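Local coordinates for vivid PAS protein VVD (Neurospora crassa, PDB 3D72) that senses blue light through a flavin-binding LOV domain of the PAS family and, once activated by light, forms a rapidly exchanging dimer, at residues A[129-134]-A[144-149]; A[25-30]-A[107-112]; A[10-15]-A[36-41]. The protein carries 1 engineered substitution. All coordinates share one frame; numbering follows the deposited sequence.

Contact 1 (A[129-134]-A[144-149]); sequences TMIPVR and MGFQCE. With FAD (flavin-adenine dinucleotide), chain C.
Met-144 meets Ile-131 as a hydrogen-bonded antiparallel pair in the beta hairpin of strands 123-134 and 140-146, whose Met-130/Gly-145 face lines the flavin pocket of this PAS fold. Met-144 N donates to Ile-131 O at 2.9 Å, and its own O accepts from Ile-131 N. With CG anti to the backbone N (chi1 -177°), its thioether is sent toward Leu-16 and Ile-19 of helix 12-21, while CB packs on Val-133 CG2 at 3.9 Å. Gly-145 follows as a non-hydrogen-bonded pair with Met-130. With no side chain in the way, Gly-145 N comes within 3.4 Å of the flavin methyl C7M. From the facing strand Met-130 bends at chi3 (-74°) and lays SD 3.2 Å from FAD C9. Phe-146 closes a second hydrogen-bonded pair, its N donating to Thr-129 O. Its ring lies on the face shared with Thr-129 and Ile-131, where Ile-131 CG1 lies near the ring plane, 4.3 Å from CE2. Thr-129 OG1 is hydrogen-bonded to Gln-111, and one water donates hydrogen bonds to both Thr-129 OG1 and Phe-146 O, at 3.1 Å from the latter. Gln-147 carries the pocket on, with CG 3.4 Å from FAD O4.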
loop_
_atom_site.group_PDB
_atom_site.type_symbol
_atom_site.label_atom_id
_atom_site.label_comp_id
_atom_site.label_asym_id
_atom_site.label_seq_id
_atom_site.Cartn_x
_atom_site.Cartn_y
_atom_site.Cartn_z
ATOM N N THR A 129 -13.747 -9.590 5.646
ATOM C CA THR A 129 -12.966 -8.862 6.633
ATOM C C THR A 129 -13.235 -7.377 6.406
ATOM O O THR A 129 -13.137 -6.909 5.280
ATOM C CB THR A 129 -11.454 -9.095 6.461
ATOM O OG1 THR A 129 -11.176 -10.500 6.485
ATOM C CG2 THR A 129 -10.686 -8.412 7.594
ATOM N N MET A 130 -13.596 -6.648 7.457
ATOM C CA MET A 130 -13.853 -5.206 7.330
ATOM C C MET A 130 -12.946 -4.453 8.286
ATOM O O MET A 130 -12.897 -4.756 9.482
ATOM C CB MET A 130 -15.314 -4.898 7.644
ATOM C CG MET A 130 -16.286 -5.391 6.586
ATOM S SD MET A 130 -18.005 -5.341 7.134
ATOM C CE MET A 130 -18.079 -6.715 8.263
ATOM N N ILE A 131 -12.228 -3.468 7.751
ATOM C CA ILE A 131 -11.287 -2.678 8.534
ATOM C C ILE A 131 -11.597 -1.196 8.373
ATOM O O ILE A 131 -11.655 -0.708 7.246
ATOM C CB ILE A 131 -9.838 -2.901 8.030
ATOM C CG1 ILE A 131 -9.526 -4.404 7.953
ATOM C CG2 ILE A 131 -8.853 -2.197 8.945
ATOM C CD1 ILE A 131 -9.508 -5.101 9.295
ATOM N N PRO A 132 -11.819 -0.467 9.487
ATOM C CA PRO A 132 -12.109 0.963 9.345
ATOM C C PRO A 132 -10.886 1.698 8.824
ATOM O O PRO A 132 -9.753 1.339 9.142
ATOM C CB PRO A 132 -12.468 1.388 10.762
ATOM C CG PRO A 132 -11.612 0.496 11.592
ATOM C CD PRO A 132 -11.780 -0.845 10.910
ATOM N N VAL A 133 -11.142 2.748 8.049
ATOM C CA VAL A 133 -10.105 3.544 7.413
ATOM C C VAL A 133 -10.201 5.044 7.724
ATOM O O VAL A 133 -11.287 5.630 7.689
ATOM C CB VAL A 133 -10.187 3.329 5.874
ATOM C CG1 VAL A 133 -9.176 4.185 5.154
ATOM C CG2 VAL A 133 -9.959 1.855 5.560
ATOM N N ARG A 134 -9.061 5.654 8.035
ATOM C CA ARG A 134 -9.013 7.086 8.327
ATOM C C ARG A 134 -8.746 7.861 7.044
ATOM O O ARG A 134 -7.923 7.442 6.230
ATOM C CB ARG A 134 -7.878 7.388 9.312
ATOM C CG ARG A 134 -7.942 6.621 10.614
ATOM C CD ARG A 134 -6.666 6.847 11.427
ATOM N NE ARG A 134 -6.638 6.032 12.638
ATOM C CZ ARG A 134 -7.430 6.243 13.678
ATOM N NH1 ARG A 134 -8.301 7.238 13.642
ATOM N NH2 ARG A 134 -7.361 5.460 14.744
ATOM N N MET A 144 -13.045 -0.516 4.689
ATOM C CA MET A 144 -12.606 -1.293 3.539
ATOM C C MET A 144 -12.946 -2.750 3.807
ATOM O O MET A 144 -12.605 -3.297 4.866
ATOM C CB MET A 144 -11.097 -1.160 3.290
ATOM C CG MET A 144 -10.628 -1.923 2.030
ATOM S SD MET A 144 -8.989 -1.474 1.362
ATOM C CE MET A 144 -9.319 0.258 0.824
ATOM N N GLY A 145 -13.648 -3.357 2.860
ATOM C CA GLY A 145 -14.023 -4.751 2.995
ATOM C C GLY A 145 -13.283 -5.616 1.999
ATOM O O GLY A 145 -13.060 -5.223 0.863
ATOM N N PHE A 146 -12.897 -6.808 2.451
ATOM C CA PHE A 146 -12.184 -7.781 1.639
ATOM C C PHE A 146 -13.075 -9.013 1.577
ATOM O O PHE A 146 -13.545 -9.480 2.613
ATOM C CB PHE A 146 -10.853 -8.124 2.312
ATOM C CG PHE A 146 -9.937 -6.945 2.454
ATOM C CD1 PHE A 146 -9.042 -6.621 1.441
ATOM C CD2 PHE A 146 -9.983 -6.143 3.589
ATOM C CE1 PHE A 146 -8.200 -5.512 1.558
ATOM C CE2 PHE A 146 -9.144 -5.028 3.718
ATOM C CZ PHE A 146 -8.252 -4.716 2.699
ATOM N N GLN A 147 -13.330 -9.511 0.372
ATOM C CA GLN A 147 -14.184 -10.688 0.193
ATOM C C GLN A 147 -13.405 -11.871 -0.346
ATOM O O GLN A 147 -12.444 -11.713 -1.091
ATOM C CB GLN A 147 -15.333 -10.391 -0.770
ATOM C CG GLN A 147 -16.330 -9.350 -0.300
ATOM C CD GLN A 147 -15.799 -7.940 -0.381
ATOM O OE1 GLN A 147 -14.926 -7.645 -1.191
ATOM N NE2 GLN A 147 -16.338 -7.055 0.452
ATOM N N CYS A 148 -13.853 -13.066 0.014
ATOM C CA CYS A 148 -13.197 -14.290 -0.415
ATOM C C CYS A 148 -14.239 -15.381 -0.546
ATOM O O CYS A 148 -14.955 -15.684 0.406
ATOM C CB CYS A 148 -12.131 -14.699 0.606
ATOM S SG CYS A 148 -11.341 -16.311 0.311
ATOM N N GLU A 149 -14.329 -15.960 -1.735
ATOM C CA GLU A 149 -15.284 -17.026 -1.967
ATOM C C GLU A 149 -14.698 -18.304 -1.375
ATOM O O GLU A 149 -13.571 -18.679 -1.772
ATOM C CB GLU A 149 -15.529 -17.188 -3.465
ATOM C CG GLU A 149 -16.886 -17.757 -3.792
ATOM C CD GLU A 149 -17.054 -18.053 -5.263
ATOM O OE1 GLU A 149 -16.625 -17.224 -6.091
ATOM O OE2 GLU A 149 -17.626 -19.117 -5.584
ATOM O OXT GLU A 149 -15.369 -18.914 -0.514
HETATM P PA FAD C . -29.502 -5.043 10.258
HETATM O O1A FAD C . -30.223 -4.816 8.976
HETATM O O2A FAD C . -29.849 -4.172 11.406
HETATM O O5B FAD C . -29.681 -6.569 10.654
HETATM C C5B FAD C . -29.138 -7.152 11.856
HETATM C C4B FAD C . -29.747 -8.542 12.007
HETATM O O4B FAD C . -29.251 -9.084 13.244
HETATM C C3B FAD C . -31.289 -8.585 12.066
HETATM O O3B FAD C . -31.884 -9.454 11.137
HETATM C C2B FAD C . -31.627 -8.943 13.509
HETATM O O2B FAD C . -32.724 -9.791 13.728
HETATM C C1B FAD C . -30.325 -9.480 14.109
HETATM N N9A FAD C . -30.005 -8.945 15.418
HETATM C C8A FAD C . -29.796 -7.639 15.765
HETATM N N7A FAD C . -29.533 -7.452 17.037
HETATM C C5A FAD C . -29.600 -8.727 17.573
HETATM C C6A FAD C . -29.405 -9.212 18.915
HETATM N N6A FAD C . -29.128 -8.388 19.929
HETATM N N1A FAD C . -29.533 -10.552 19.139
HETATM C C2A FAD C . -29.819 -11.364 18.084
HETATM N N3A FAD C . -30.012 -11.025 16.789
HETATM C C4A FAD C . -29.887 -9.638 16.612
HETATM N N1 FAD C . -22.267 -7.973 3.876
HETATM C C2 FAD C . -22.337 -9.060 3.066
HETATM O O2 FAD C . -23.246 -9.905 3.162
HETATM N N3 FAD C . -21.345 -9.260 2.093
HETATM C C4 FAD C . -20.270 -8.401 1.857
HETATM O O4 FAD C . -19.432 -8.679 0.969
HETATM C C4X FAD C . -20.197 -7.282 2.712
HETATM N N5 FAD C . -19.150 -6.360 2.532
HETATM C C5X FAD C . -19.105 -5.263 3.375
HETATM C C6 FAD C . -18.048 -4.315 3.209
HETATM C C7 FAD C . -17.962 -3.186 3.987
HETATM C C7M FAD C . -16.774 -2.245 3.741
HETATM C C8 FAD C . -18.959 -2.903 4.953
HETATM C C8M FAD C . -18.937 -1.663 5.825
HETATM C C9 FAD C . -20.031 -3.848 5.143
HETATM C C9A FAD C . -20.129 -5.017 4.369
HETATM N N10 FAD C . -21.188 -6.000 4.534
HETATM C C10 FAD C . -21.236 -7.081 3.682
HETATM C "C1'" FAD C . -22.240 -5.875 5.581
HETATM C "C2'" FAD C . -23.491 -5.066 5.340
HETATM O "O2'" FAD C . -23.146 -3.908 4.571
HETATM C "C3'" FAD C . -24.101 -4.739 6.723
HETATM O "O3'" FAD C . -23.155 -3.975 7.469
HETATM C "C4'" FAD C . -24.464 -6.022 7.544
HETATM O "O4'" FAD C . -25.495 -6.725 6.877
HETATM C "C5'" FAD C . -24.900 -5.709 8.985
HETATM O "O5'" FAD C . -25.584 -4.449 9.070
HETATM P P FAD C . -27.125 -4.280 8.729
HETATM O O1P FAD C . -27.342 -2.841 8.560
HETATM O O2P FAD C . -27.503 -5.137 7.579
HETATM O O3P FAD C . -27.952 -4.777 10.011
HETATM O O HOH W 1 -11.709 -11.572 3.884
#

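Contact 2 (A[25-30]-A[107-112]); sequences PQVELG and NAEVQV
Glu-109 reaches the loop at Gln-26 and Val-27 with its carboxylate, where one oxygen serves two successive backbone amides. OE2 accepts from Gln-26 N at 3.0 Å, the donor standing 46° out of the carboxylate plane, and more weakly from Val-27 N at 3.3 Å. The Glu-109 side chain is extended beyond CG (chi2 179°), which carries the charge the full length across to the loop. The other oxygen, OE1, forms a salt bridge with Arg-22, so each carboxylate oxygen has its own partners, which would probably keep the group ionised. This is the close-packed half: Val-27 and Glu-109 lie alongside, pointing opposite ways, with Val-27 CG1 4.1 Å from Glu-109 CB, and CG2 lies beside Gln-111 OE1. The Gln-111 side is looser and wetter. No direct bond joins its amide to the loop; one water donates to both Glu-28 O (2.6 Å) and Gln-111 OE1 (3.0 Å), and a second links Glu-28 OE1 to Gln-111 NE2, the latter bond weak. Gln-111 OE1 also pairs with Thr-129 OG1. The loop 25-30, following helix 12-21, thus lies along the outermost strand 110-117, with Leu-29 packing inward on Thr-129 and Phe-146 of the next two strands and helix 94-106 packing against Val-110 and Val-112.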
loop_
_atom_site.group_PDB
_atom_site.type_symbol
_atom_site.label_atom_id
_atom_site.label_comp_id
_atom_site.label_asym_id
_atom_site.label_seq_id
_atom_site.Cartn_x
_atom_site.Cartn_y
_atom_site.Cartn_z
ATOM N N PRO A 25 -3.269 -4.389 14.915
ATOM C CA PRO A 25 -4.209 -5.216 14.158
ATOM C C PRO A 25 -4.874 -6.275 15.032
ATOM O O PRO A 25 -4.199 -7.023 15.746
ATOM C CB PRO A 25 -3.331 -5.825 13.068
ATOM C CG PRO A 25 -2.003 -5.951 13.748
ATOM C CD PRO A 25 -1.884 -4.628 14.468
ATOM N N GLN A 26 -6.198 -6.324 14.977
ATOM C CA GLN A 26 -6.959 -7.290 15.750
ATOM C C GLN A 26 -7.188 -8.531 14.901
ATOM O O GLN A 26 -7.563 -9.584 15.405
ATOM C CB GLN A 26 -8.298 -6.681 16.178
ATOM C CG GLN A 26 -8.131 -5.486 17.097
ATOM C CD GLN A 26 -7.455 -5.854 18.402
ATOM O OE1 GLN A 26 -8.015 -6.587 19.215
ATOM N NE2 GLN A 26 -6.238 -5.354 18.605
ATOM N N VAL A 27 -6.957 -8.398 13.602
ATOM C CA VAL A 27 -7.121 -9.516 12.699
ATOM C C VAL A 27 -5.998 -9.436 11.661
ATOM O O VAL A 27 -5.705 -8.364 11.137
ATOM C CB VAL A 27 -8.579 -9.543 12.108
ATOM C CG1 VAL A 27 -9.569 -9.025 13.154
ATOM C CG2 VAL A 27 -8.675 -8.708 10.838
ATOM N N GLU A 28 -5.339 -10.565 11.408
ATOM C CA GLU A 28 -4.241 -10.585 10.445
ATOM C C GLU A 28 -4.824 -10.783 9.060
ATOM O O GLU A 28 -5.612 -11.699 8.833
ATOM C CB GLU A 28 -3.253 -11.712 10.746
ATOM C CG GLU A 28 -2.820 -11.824 12.198
ATOM C CD GLU A 28 -3.619 -12.869 12.953
ATOM O OE1 GLU A 28 -3.999 -13.883 12.329
ATOM O OE2 GLU A 28 -3.858 -12.683 14.167
ATOM N N LEU A 29 -4.424 -9.926 8.134
ATOM C CA LEU A 29 -4.932 -9.997 6.779
ATOM C C LEU A 29 -3.848 -10.450 5.821
ATOM O O LEU A 29 -4.136 -11.015 4.766
ATOM C CB LEU A 29 -5.442 -8.612 6.375
ATOM C CG LEU A 29 -6.606 -8.468 5.399
ATOM C CD1 LEU A 29 -7.810 -9.263 5.878
ATOM C CD2 LEU A 29 -6.943 -6.983 5.293
ATOM N N GLY A 30 -2.598 -10.211 6.203
ATOM C CA GLY A 30 -1.488 -10.562 5.341
ATOM C C GLY A 30 -1.406 -9.474 4.284
ATOM O O GLY A 30 -2.209 -8.540 4.310
ATOM N N ASN A 107 -16.466 0.962 14.784
ATOM C CA ASN A 107 -15.182 1.111 14.108
ATOM C C ASN A 107 -14.218 0.040 14.613
ATOM O O ASN A 107 -13.029 0.302 14.814
ATOM C CB ASN A 107 -14.572 2.498 14.341
ATOM C CG ASN A 107 -15.320 3.592 13.619
ATOM O OD1 ASN A 107 -15.833 3.388 12.522
ATOM N ND2 ASN A 107 -15.374 4.770 14.226
ATOM N N ALA A 108 -14.747 -1.160 14.828
ATOM C CA ALA A 108 -13.944 -2.289 15.284
ATOM C C ALA A 108 -13.746 -3.230 14.105
ATOM O O ALA A 108 -14.665 -3.427 13.312
ATOM C CB ALA A 108 -14.660 -3.022 16.424
ATOM N N GLU A 109 -12.547 -3.797 13.985
ATOM C CA GLU A 109 -12.241 -4.737 12.909
ATOM C C GLU A 109 -13.049 -6.004 13.131
ATOM O O GLU A 109 -13.281 -6.410 14.268
ATOM C CB GLU A 109 -10.749 -5.087 12.910
ATOM C CG GLU A 109 -9.856 -3.871 12.793
ATOM C CD GLU A 109 -8.371 -4.195 12.819
ATOM O OE1 GLU A 109 -7.575 -3.244 12.849
ATOM O OE2 GLU A 109 -7.997 -5.383 12.807
ATOM N N VAL A 110 -13.477 -6.635 12.048
ATOM C CA VAL A 110 -14.255 -7.856 12.179
ATOM C C VAL A 110 -14.023 -8.783 10.993
ATOM O O VAL A 110 -13.725 -8.340 9.884
ATOM C CB VAL A 110 -15.762 -7.531 12.317
ATOM C CG1 VAL A 110 -16.302 -6.990 11.011
ATOM C CG2 VAL A 110 -16.532 -8.769 12.759
ATOM N N GLN A 111 -14.156 -10.080 11.243
ATOM C CA GLN A 111 -13.960 -11.076 10.213
ATOM C C GLN A 111 -15.045 -12.119 10.429
ATOM O O GLN A 111 -15.208 -12.628 11.537
ATOM C CB GLN A 111 -12.567 -11.684 10.375
ATOM C CG GLN A 111 -12.020 -12.395 9.170
ATOM C CD GLN A 111 -10.514 -12.602 9.281
ATOM O OE1 GLN A 111 -9.728 -11.996 8.546
ATOM N NE2 GLN A 111 -10.107 -13.450 10.217
ATOM N N VAL A 112 -15.802 -12.417 9.380
ATOM C CA VAL A 112 -16.881 -13.393 9.486
ATOM C C VAL A 112 -17.079 -14.176 8.203
ATOM O O VAL A 112 -16.524 -13.841 7.164
ATOM C CB VAL A 112 -18.238 -12.708 9.815
ATOM C CG1 VAL A 112 -18.114 -11.856 11.066
ATOM C CG2 VAL A 112 -18.699 -11.864 8.629
HETATM O O HOH W 2 -7.217 -13.307 7.581
HETATM O O HOH W 3 -7.070 -13.461 11.707
#

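Contact 3 (A[10-15]-A[36-41]); sequences YDIMGY and VALILC. Engineered in segment 36-41: Val-36 (natural residue Cys). With FAD (flavin-adenine dinucleotide), chain C.
The N-terminal cap, where helix 12-21 begins, packs here on strand 38-42 of the PAS sheet, and Leu-40 is the side chain that receives it. Its CG stands anti to the backbone N (chi1 -171°), which pushes the two methyls out among Tyr-10, Ile-12 and Tyr-15. CD2 is the shared point of contact: it lies 3.8 Å from Tyr-10 CD2 and 4.0 Å from Ile-12 CD1, and it also reaches Tyr-15 CE2 at 4.1 Å. The two tyrosines approach differently, Tyr-10 running obliquely to the leucine and Tyr-15 at about a right angle to it. Ile-12 and Leu-40 lie side by side with their ends pointing opposite ways, and the other branch of Ile-12, CG2, makes a longer contact with Leu-38 CD1 at 4.3 Å. No hydrogen bond crosses this apolar contact.

The polar work is done within the cap. Asp-11 is the N-cap: its OD1 accepts from Gly-14 N at 3.0 Å, met from 63° above the carboxylate plane, while its backbone O takes the N-H of Tyr-15 and sits over one face of that ring. Tyr-10 OH is hydrogen-bonded to Ala-6 N, and Asp-11 and Met-13 pack on Met-13 and Asp-11 of the second subunit. Alternate residues of the strand turn the other way: Ile-39 CD1 comes 3.4 Å from FAD C6, and Cys-41 SG lies close to the C7M methyl. Val-36, an engineered replacement of the natural cysteine, precedes this strand. A PAS core whose sheet holds the flavin on one face and an N-terminal cap on the other is typical of VVD's LOV domain.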
loop_
_atom_site.group_PDB
_atom_site.type_symbol
_atom_site.label_atom_id
_atom_site.label_comp_id
_atom_site.label_asym_id
_atom_site.label_seq_id
_atom_site.Cartn_x
_atom_site.Cartn_y
_atom_site.Cartn_z
ATOM N N TYR A 10 -11.207 7.588 -5.110
ATOM C CA TYR A 10 -10.712 7.274 -3.780
ATOM C C TYR A 10 -9.266 6.813 -3.671
ATOM O O TYR A 10 -8.753 6.175 -4.575
ATOM C CB TYR A 10 -11.631 6.239 -3.131
ATOM C CG TYR A 10 -13.036 6.758 -2.973
ATOM C CD1 TYR A 10 -13.962 6.633 -4.002
ATOM C CD2 TYR A 10 -13.407 7.465 -1.830
ATOM C CE1 TYR A 10 -15.233 7.216 -3.897
ATOM C CE2 TYR A 10 -14.667 8.048 -1.713
ATOM C CZ TYR A 10 -15.572 7.923 -2.753
ATOM O OH TYR A 10 -16.805 8.530 -2.659
ATOM N N ASP A 11 -8.631 7.140 -2.549
ATOM C CA ASP A 11 -7.238 6.761 -2.307
ATOM C C ASP A 11 -7.133 5.310 -1.841
ATOM O O ASP A 11 -6.637 5.038 -0.742
ATOM C CB ASP A 11 -6.603 7.673 -1.251
ATOM C CG ASP A 11 -5.085 7.547 -1.212
ATOM O OD1 ASP A 11 -4.522 6.801 -2.048
ATOM O OD2 ASP A 11 -4.462 8.201 -0.350
ATOM N N ILE A 12 -7.574 4.389 -2.691
ATOM C CA ILE A 12 -7.537 2.974 -2.360
ATOM C C ILE A 12 -6.125 2.500 -2.031
ATOM O O ILE A 12 -5.938 1.755 -1.066
ATOM C CB ILE A 12 -8.125 2.118 -3.504
ATOM C CG1 ILE A 12 -9.566 2.557 -3.793
ATOM C CG2 ILE A 12 -8.064 0.632 -3.133
ATOM C CD1 ILE A 12 -10.488 2.541 -2.578
ATOM N N MET A 13 -5.125 2.923 -2.803
ATOM C CA MET A 13 -3.751 2.492 -2.501
ATOM C C MET A 13 -3.288 2.993 -1.139
ATOM O O MET A 13 -2.710 2.231 -0.348
ATOM C CB MET A 13 -2.775 2.966 -3.578
ATOM C CG MET A 13 -2.995 2.309 -4.917
ATOM S SD MET A 13 -1.569 2.523 -6.008
ATOM C CE MET A 13 -1.859 4.145 -6.595
ATOM N N GLY A 14 -3.544 4.272 -0.861
ATOM C CA GLY A 14 -3.139 4.827 0.412
ATOM C C GLY A 14 -3.809 4.105 1.561
ATOM O O GLY A 14 -3.187 3.875 2.600
ATOM N N TYR A 15 -5.074 3.739 1.374
ATOM C CA TYR A 15 -5.811 3.048 2.419
ATOM C C TYR A 15 -5.307 1.626 2.630
ATOM O O TYR A 15 -5.291 1.137 3.758
ATOM C CB TYR A 15 -7.311 3.048 2.115
ATOM C CG TYR A 15 -7.910 4.441 2.055
ATOM C CD1 TYR A 15 -7.354 5.500 2.780
ATOM C CD2 TYR A 15 -9.039 4.701 1.280
ATOM C CE1 TYR A 15 -7.909 6.785 2.734
ATOM C CE2 TYR A 15 -9.603 5.979 1.231
ATOM C CZ TYR A 15 -9.034 7.013 1.956
ATOM O OH TYR A 15 -9.590 8.271 1.890
ATOM N N VAL A 36 -7.064 -7.711 -5.300
ATOM C CA VAL A 36 -7.980 -8.579 -4.573
ATOM C C VAL A 36 -9.404 -8.055 -4.642
ATOM O O VAL A 36 -9.634 -6.942 -5.106
ATOM C CB VAL A 36 -7.583 -8.679 -3.082
ATOM C CG1 VAL A 36 -6.120 -9.062 -2.965
ATOM C CG2 VAL A 36 -7.845 -7.357 -2.373
ATOM N N ALA A 37 -10.358 -8.866 -4.198
ATOM C CA ALA A 37 -11.752 -8.428 -4.184
ATOM C C ALA A 37 -11.919 -7.511 -2.977
ATOM O O ALA A 37 -11.718 -7.917 -1.834
ATOM C CB ALA A 37 -12.694 -9.626 -4.072
ATOM N N LEU A 38 -12.268 -6.258 -3.224
ATOM C CA LEU A 38 -12.434 -5.329 -2.118
ATOM C C LEU A 38 -13.437 -4.264 -2.466
ATOM O O LEU A 38 -13.731 -4.040 -3.634
ATOM C CB LEU A 38 -11.103 -4.655 -1.757
ATOM C CG LEU A 38 -10.424 -3.705 -2.748
ATOM C CD1 LEU A 38 -11.097 -2.331 -2.719
ATOM C CD2 LEU A 38 -8.946 -3.557 -2.375
ATOM N N ILE A 39 -13.975 -3.639 -1.433
ATOM C CA ILE A 39 -14.904 -2.529 -1.621
ATOM C C ILE A 39 -14.659 -1.502 -0.528
ATOM O O ILE A 39 -14.122 -1.814 0.531
ATOM C CB ILE A 39 -16.390 -2.971 -1.599
ATOM C CG1 ILE A 39 -16.775 -3.537 -0.234
ATOM C CG2 ILE A 39 -16.632 -4.002 -2.685
ATOM C CD1 ILE A 39 -18.274 -3.802 -0.110
ATOM N N LEU A 40 -15.022 -0.257 -0.801
ATOM C CA LEU A 40 -14.863 0.807 0.176
ATOM C C LEU A 40 -16.256 1.390 0.378
ATOM O O LEU A 40 -16.956 1.663 -0.604
ATOM C CB LEU A 40 -13.934 1.905 -0.352
ATOM C CG LEU A 40 -13.545 2.946 0.708
ATOM C CD1 LEU A 40 -12.437 2.383 1.606
ATOM C CD2 LEU A 40 -13.056 4.215 0.019
ATOM N N CYS A 41 -16.661 1.538 1.636
ATOM C CA CYS A 41 -17.966 2.098 1.973
ATOM C C CYS A 41 -17.785 3.381 2.761
ATOM O O CYS A 41 -16.828 3.522 3.531
ATOM C CB CYS A 41 -18.792 1.100 2.782
ATOM S SG CYS A 41 -19.166 -0.420 1.869
HETATM P PA FAD C . -29.502 -5.043 10.258
HETATM O O1A FAD C . -30.223 -4.816 8.976
HETATM O O2A FAD C . -29.849 -4.172 11.406
HETATM O O5B FAD C . -29.681 -6.569 10.654
HETATM C C5B FAD C . -29.138 -7.152 11.856
HETATM C C4B FAD C . -29.747 -8.542 12.007
HETATM O O4B FAD C . -29.251 -9.084 13.244
HETATM C C3B FAD C . -31.289 -8.585 12.066
HETATM O O3B FAD C . -31.884 -9.454 11.137
HETATM C C2B FAD C . -31.627 -8.943 13.509
HETATM O O2B FAD C . -32.724 -9.791 13.728
HETATM C C1B FAD C . -30.325 -9.480 14.109
HETATM N N9A FAD C . -30.005 -8.945 15.418
HETATM C C8A FAD C . -29.796 -7.639 15.765
HETATM N N7A FAD C . -29.533 -7.452 17.037
HETATM C C5A FAD C . -29.600 -8.727 17.573
HETATM C C6A FAD C . -29.405 -9.212 18.915
HETATM N N6A FAD C . -29.128 -8.388 19.929
HETATM N N1A FAD C . -29.533 -10.552 19.139
HETATM C C2A FAD C . -29.819 -11.364 18.084
HETATM N N3A FAD C . -30.012 -11.025 16.789
HETATM C C4A FAD C . -29.887 -9.638 16.612
HETATM N N1 FAD C . -22.267 -7.973 3.876
HETATM C C2 FAD C . -22.337 -9.060 3.066
HETATM O O2 FAD C . -23.246 -9.905 3.162
HETATM N N3 FAD C . -21.345 -9.260 2.093
HETATM C C4 FAD C . -20.270 -8.401 1.857
HETATM O O4 FAD C . -19.432 -8.679 0.969
HETATM C C4X FAD C . -20.197 -7.282 2.712
HETATM N N5 FAD C . -19.150 -6.360 2.532
HETATM C C5X FAD C . -19.105 -5.263 3.375
HETATM C C6 FAD C . -18.048 -4.315 3.209
HETATM C C7 FAD C . -17.962 -3.186 3.987
HETATM C C7M FAD C . -16.774 -2.245 3.741
HETATM C C8 FAD C . -18.959 -2.903 4.953
HETATM C C8M FAD C . -18.937 -1.663 5.825
HETATM C C9 FAD C . -20.031 -3.848 5.143
HETATM C C9A FAD C . -20.129 -5.017 4.369
HETATM N N10 FAD C . -21.188 -6.000 4.534
HETATM C C10 FAD C . -21.236 -7.081 3.682
HETATM C "C1'" FAD C . -22.240 -5.875 5.581
HETATM C "C2'" FAD C . -23.491 -5.066 5.340
HETATM O "O2'" FAD C . -23.146 -3.908 4.571
HETATM C "C3'" FAD C . -24.101 -4.739 6.723
HETATM O "O3'" FAD C . -23.155 -3.975 7.469
HETATM C "C4'" FAD C . -24.464 -6.022 7.544
HETATM O "O4'" FAD C . -25.495 -6.725 6.877
HETATM C "C5'" FAD C . -24.900 -5.709 8.985
HETATM O "O5'" FAD C . -25.584 -4.449 9.070
HETATM P P FAD C . -27.125 -4.280 8.729
HETATM O O1P FAD C . -27.342 -2.841 8.560
HETATM O O2P FAD C . -27.503 -5.137 7.579
HETATM O O3P FAD C . -27.952 -4.777 10.011
#

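All three contacts reach the same five-stranded antiparallel sheet. Contact 1 is central, pairing strands 123-134 and 140-146; contact 2 lies at the outer strand 110-117, its centre about 8 Å away, and contact 3 at strand 38-42, about 9 Å away on the far side of the hairpin. Contacts 2 and 3 are about 15 Å apart between centres and do not touch. Along the chain their segments alternate, 10-15, 25-30, 36-41 and 107-112, and both close before contact 1 opens. The N-terminal helix and loop lie across one face of the sheet, while contacts 1 and 3 both also reach FAD, placing the cap and the chromophore on opposite faces of the sheet.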